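Erythrocyte membrane protein 1 (Plasmodium falciparum, PDB 6S8T) binds the host receptor ICAM-1 through this DBLbeta domain, one part of a long adhesion protein carried on the surface of infected erythrocytes. Local coordinates at residues 296-301 against 418-423. Sequence-based numbering, arbitrary orientation.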
ATOM      1  N   ARG A 296      -2.035   1.379  -5.486  1.00 26.83           N
ATOM      2  CA  ARG A 296      -2.429   0.714  -4.246  1.00 29.23           C
ATOM      3  C   ARG A 296      -2.661   1.732  -3.138  1.00 29.75           C
ATOM      4  O   ARG A 296      -3.681   1.691  -2.441  1.00 28.74           O
ATOM      5  CB  ARG A 296      -1.371  -0.310  -3.823  1.00 26.51           C
ATOM      6  CG  ARG A 296      -1.042  -1.353  -4.891  1.00 23.37           C
ATOM      7  CD  ARG A 296      -0.237  -2.528  -4.323  1.00 23.67           C
ATOM      8  NE  ARG A 296       0.895  -2.113  -3.494  1.00 29.01           N
ATOM      9  CZ  ARG A 296       2.160  -2.061  -3.904  1.00 34.35           C
ATOM     10  NH1 ARG A 296       3.112  -1.673  -3.064  1.00 25.72           N
ATOM     11  NH2 ARG A 296       2.477  -2.394  -5.151  1.00 31.59           N
ATOM     12  N   TRP A 297      -1.733   2.681  -2.985  1.00 30.97           N
ATOM     13  CA  TRP A 297      -1.858   3.685  -1.934  1.00 30.57           C
ATOM     14  C   TRP A 297      -3.076   4.580  -2.143  1.00 33.77           C
ATOM     15  O   TRP A 297      -3.701   5.007  -1.166  1.00 33.44           O
ATOM     16  CB  TRP A 297      -0.577   4.519  -1.858  1.00 26.28           C
ATOM     17  CG  TRP A 297       0.610   3.765  -1.315  1.00 24.64           C
ATOM     18  CD1 TRP A 297       0.641   2.459  -0.904  1.00 25.06           C
ATOM     19  CD2 TRP A 297       1.931   4.280  -1.112  1.00 25.66           C
ATOM     20  NE1 TRP A 297       1.902   2.133  -0.462  1.00 26.24           N
ATOM     21  CE2 TRP A 297       2.711   3.233  -0.580  1.00 26.65           C
ATOM     22  CE3 TRP A 297       2.531   5.523  -1.335  1.00 26.88           C
ATOM     23  CZ2 TRP A 297       4.058   3.394  -0.265  1.00 29.25           C
ATOM     24  CZ3 TRP A 297       3.868   5.682  -1.023  1.00 29.02           C
ATOM     25  CH2 TRP A 297       4.617   4.624  -0.491  1.00 31.11           C
ATOM     26  N   MET A 298      -3.430   4.869  -3.403  1.00 25.39           N
ATOM     27  CA  MET A 298      -4.627   5.662  -3.679  1.00 24.43           C
ATOM     28  C   MET A 298      -5.891   4.935  -3.232  1.00 27.66           C
ATOM     29  O   MET A 298      -6.776   5.542  -2.616  1.00 27.71           O
ATOM     30  CB  MET A 298      -4.701   6.001  -5.174  1.00 28.70           C
ATOM     31  CG  MET A 298      -5.975   6.732  -5.602  1.00 25.71           C
ATOM     32  SD  MET A 298      -6.081   7.089  -7.378  1.00 30.87           S
ATOM     33  CE  MET A 298      -6.526   5.485  -8.042  1.00 22.76           C
ATOM     34  N   VAL A 299      -6.002   3.639  -3.546  1.00 22.00           N
ATOM     35  CA  VAL A 299      -7.145   2.855  -3.081  1.00 24.83           C
ATOM     36  C   VAL A 299      -7.181   2.819  -1.555  1.00 26.39           C
ATOM     37  O   VAL A 299      -8.251   2.902  -0.943  1.00 26.70           O
ATOM     38  CB  VAL A 299      -7.104   1.434  -3.677  1.00 26.89           C
ATOM     39  CG1 VAL A 299      -8.234   0.576  -3.109  1.00 27.74           C
ATOM     40  CG2 VAL A 299      -7.174   1.479  -5.200  1.00 25.25           C
ATOM     41  N   GLU A 300      -6.012   2.697  -0.919  1.00 25.34           N
ATOM     42  CA  GLU A 300      -5.953   2.712   0.541  1.00 28.91           C
ATOM     43  C   GLU A 300      -6.275   4.096   1.095  1.00 31.97           C
ATOM     44  O   GLU A 300      -6.855   4.207   2.180  1.00 35.12           O
ATOM     45  CB  GLU A 300      -4.572   2.238   1.015  1.00 27.17           C
ATOM     46  CG  GLU A 300      -4.422   2.022   2.531  1.00 30.24           C
ATOM     47  CD  GLU A 300      -3.093   1.363   2.902  1.00 36.59           C
ATOM     48  OE1 GLU A 300      -2.265   1.138   1.994  1.00 27.16           O
ATOM     49  OE2 GLU A 300      -2.873   1.058   4.099  1.00 38.29           O
ATOM     50  N   TRP A 301      -5.919   5.158   0.363  1.00 32.26           N
ATOM     51  CA  TRP A 301      -6.283   6.512   0.775  1.00 27.37           C
ATOM     52  C   TRP A 301      -7.795   6.696   0.780  1.00 27.39           C
ATOM     53  O   TRP A 301      -8.346   7.345   1.676  1.00 31.37           O
ATOM     54  CB  TRP A 301      -5.623   7.540  -0.152  1.00 28.51           C
ATOM     55  CG  TRP A 301      -5.857   8.995   0.229  1.00 29.01           C
ATOM     56  CD1 TRP A 301      -4.986   9.820   0.882  1.00 27.47           C
ATOM     57  CD2 TRP A 301      -7.027   9.787  -0.042  1.00 29.31           C
ATOM     58  NE1 TRP A 301      -5.540  11.068   1.045  1.00 26.46           N
ATOM     59  CE2 TRP A 301      -6.792  11.076   0.488  1.00 32.72           C
ATOM     60  CE3 TRP A 301      -8.250   9.532  -0.674  1.00 30.62           C
ATOM     61  CZ2 TRP A 301      -7.733  12.105   0.403  1.00 28.37           C
ATOM     62  CZ3 TRP A 301      -9.185  10.552  -0.752  1.00 30.03           C
ATOM     63  CH2 TRP A 301      -8.920  11.824  -0.218  1.00 29.67           C
ATOM     64  N   ALA A 418     -11.158   8.942  -9.878  1.00 32.69           N
ATOM     65  CA  ALA A 418     -12.473   8.652  -9.312  1.00 34.35           C
ATOM     66  C   ALA A 418     -13.084   7.408  -9.946  1.00 35.44           C
ATOM     67  O   ALA A 418     -13.722   6.600  -9.260  1.00 32.42           O
ATOM     68  CB  ALA A 418     -13.399   9.853  -9.496  1.00 35.10           C
ATOM     69  N   GLY A 419     -12.904   7.239 -11.257  1.00 34.72           N
ATOM     70  CA  GLY A 419     -13.403   6.038 -11.906  1.00 32.39           C
ATOM     71  C   GLY A 419     -12.676   4.788 -11.449  1.00 30.72           C
ATOM     72  O   GLY A 419     -13.294   3.740 -11.248  1.00 31.04           O
ATOM     73  N   TYR A 420     -11.353   4.883 -11.277  1.00 29.60           N
ATOM     74  CA  TYR A 420     -10.587   3.750 -10.767  1.00 28.67           C
ATOM     75  C   TYR A 420     -11.066   3.338  -9.376  1.00 34.14           C
ATOM     76  O   TYR A 420     -11.185   2.141  -9.084  1.00 32.02           O
ATOM     77  CB  TYR A 420      -9.093   4.091 -10.739  1.00 28.27           C
ATOM     78  CG  TYR A 420      -8.193   2.890 -10.508  1.00 30.58           C
ATOM     79  CD1 TYR A 420      -7.992   2.372  -9.226  1.00 28.47           C
ATOM     80  CD2 TYR A 420      -7.545   2.273 -11.571  1.00 27.54           C
ATOM     81  CE1 TYR A 420      -7.172   1.270  -9.021  1.00 30.35           C
ATOM     82  CE2 TYR A 420      -6.728   1.176 -11.377  1.00 27.64           C
ATOM     83  CZ  TYR A 420      -6.544   0.678 -10.106  1.00 32.48           C
ATOM     84  OH  TYR A 420      -5.731  -0.413  -9.925  1.00 29.22           O
ATOM     85  N   ILE A 421     -11.345   4.315  -8.507  1.00 33.96           N
ATOM     86  CA  ILE A 421     -11.797   4.002  -7.150  1.00 36.51           C
ATOM     87  C   ILE A 421     -13.136   3.271  -7.190  1.00 31.91           C
ATOM     88  O   ILE A 421     -13.336   2.268  -6.498  1.00 33.01           O
ATOM     89  CB  ILE A 421     -11.877   5.283  -6.296  1.00 39.62           C
ATOM     90  CG1 ILE A 421     -10.479   5.830  -6.001  1.00 31.29           C
ATOM     91  CG2 ILE A 421     -12.647   5.028  -4.998  1.00 40.81           C
ATOM     92  CD1 ILE A 421      -9.590   4.874  -5.237  1.00 31.77           C
ATOM     93  N   HIS A 422     -14.070   3.756  -8.007  1.00 32.42           N
ATOM     94  CA  HIS A 422     -15.373   3.105  -8.077  1.00 40.97           C
ATOM     95  C   HIS A 422     -15.317   1.745  -8.760  1.00 38.59           C
ATOM     96  O   HIS A 422     -16.264   0.963  -8.619  1.00 39.94           O
ATOM     97  CB  HIS A 422     -16.380   4.018  -8.782  1.00 44.94           C
ATOM     98  CG  HIS A 422     -16.821   5.181  -7.946  1.00 58.10           C
ATOM     99  ND1 HIS A 422     -17.613   5.036  -6.827  1.00 61.80           N
ATOM    100  CD2 HIS A 422     -16.574   6.508  -8.061  1.00 60.08           C
ATOM    101  CE1 HIS A 422     -17.836   6.223  -6.290  1.00 62.48           C
ATOM    102  NE2 HIS A 422     -17.217   7.133  -7.018  1.00 60.59           N
ATOM    103  N   GLN A 423     -14.236   1.437  -9.479  1.00 36.32           N
ATOM    104  CA  GLN A 423     -14.081   0.130 -10.108  1.00 35.02           C
ATOM    105  C   GLN A 423     -13.358  -0.869  -9.209  1.00 34.83           C
ATOM    106  O   GLN A 423     -13.725  -2.048  -9.181  1.00 35.00           O
ATOM    107  CB  GLN A 423     -13.324   0.263 -11.433  1.00 33.66           C
ATOM    108  CG  GLN A 423     -14.139   0.856 -12.569  1.00 35.00           C
ATOM    109  CD  GLN A 423     -15.211  -0.090 -13.077  1.00 39.85           C
ATOM    110  OE1 GLN A 423     -16.391   0.251 -13.105  1.00 41.09           O
ATOM    111  NE2 GLN A 423     -14.801  -1.286 -13.485  1.00 42.05           N
TER
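Met298 runs extended from its helix, with CG trans to the backbone N (chi1 175°), and then bends at chi3 (77°), which brings CE against the ring of Tyr420, 3.6 Å from CD1. The Tyr420 ring is itself swung out with CG anti to its own backbone N, and the methionine methyl meets it obliquely, close also to ring atom CG and to the CB that carries the ring. Val299 comes to the same ring at its edge: CG2 lies near the ring plane, 3.8 Å from CE1, and the two side chains cross at about a right angle. Beside them Ile421 sets CD1 against the backbone of 296-301, 3.8 Å from Val299 CA and 3.9 Å from Met298 O, with Met298 CG at 4.1 Å. The methyl thus rests where Met298 and Val299 join, at the point where the CA atoms of Val299 and Ile421 approach to 6.3 Å. The axes of 296-301 and 418-423 cross steeply, at -74°, with a closest approach of 10.3 Å. Helix 335-372 packs against the same residues, with Tyr365 touching both Met298 and Tyr420 and Trp358 touching Ile421, while Tyr184 of helix 172-194 borders Val299. No hydrogen bond or salt bridge spans the two segments; methyl, methylene and aromatic surfaces join these helices of the DBL domain, and their cohesion here rests on dispersion and the exclusion of water.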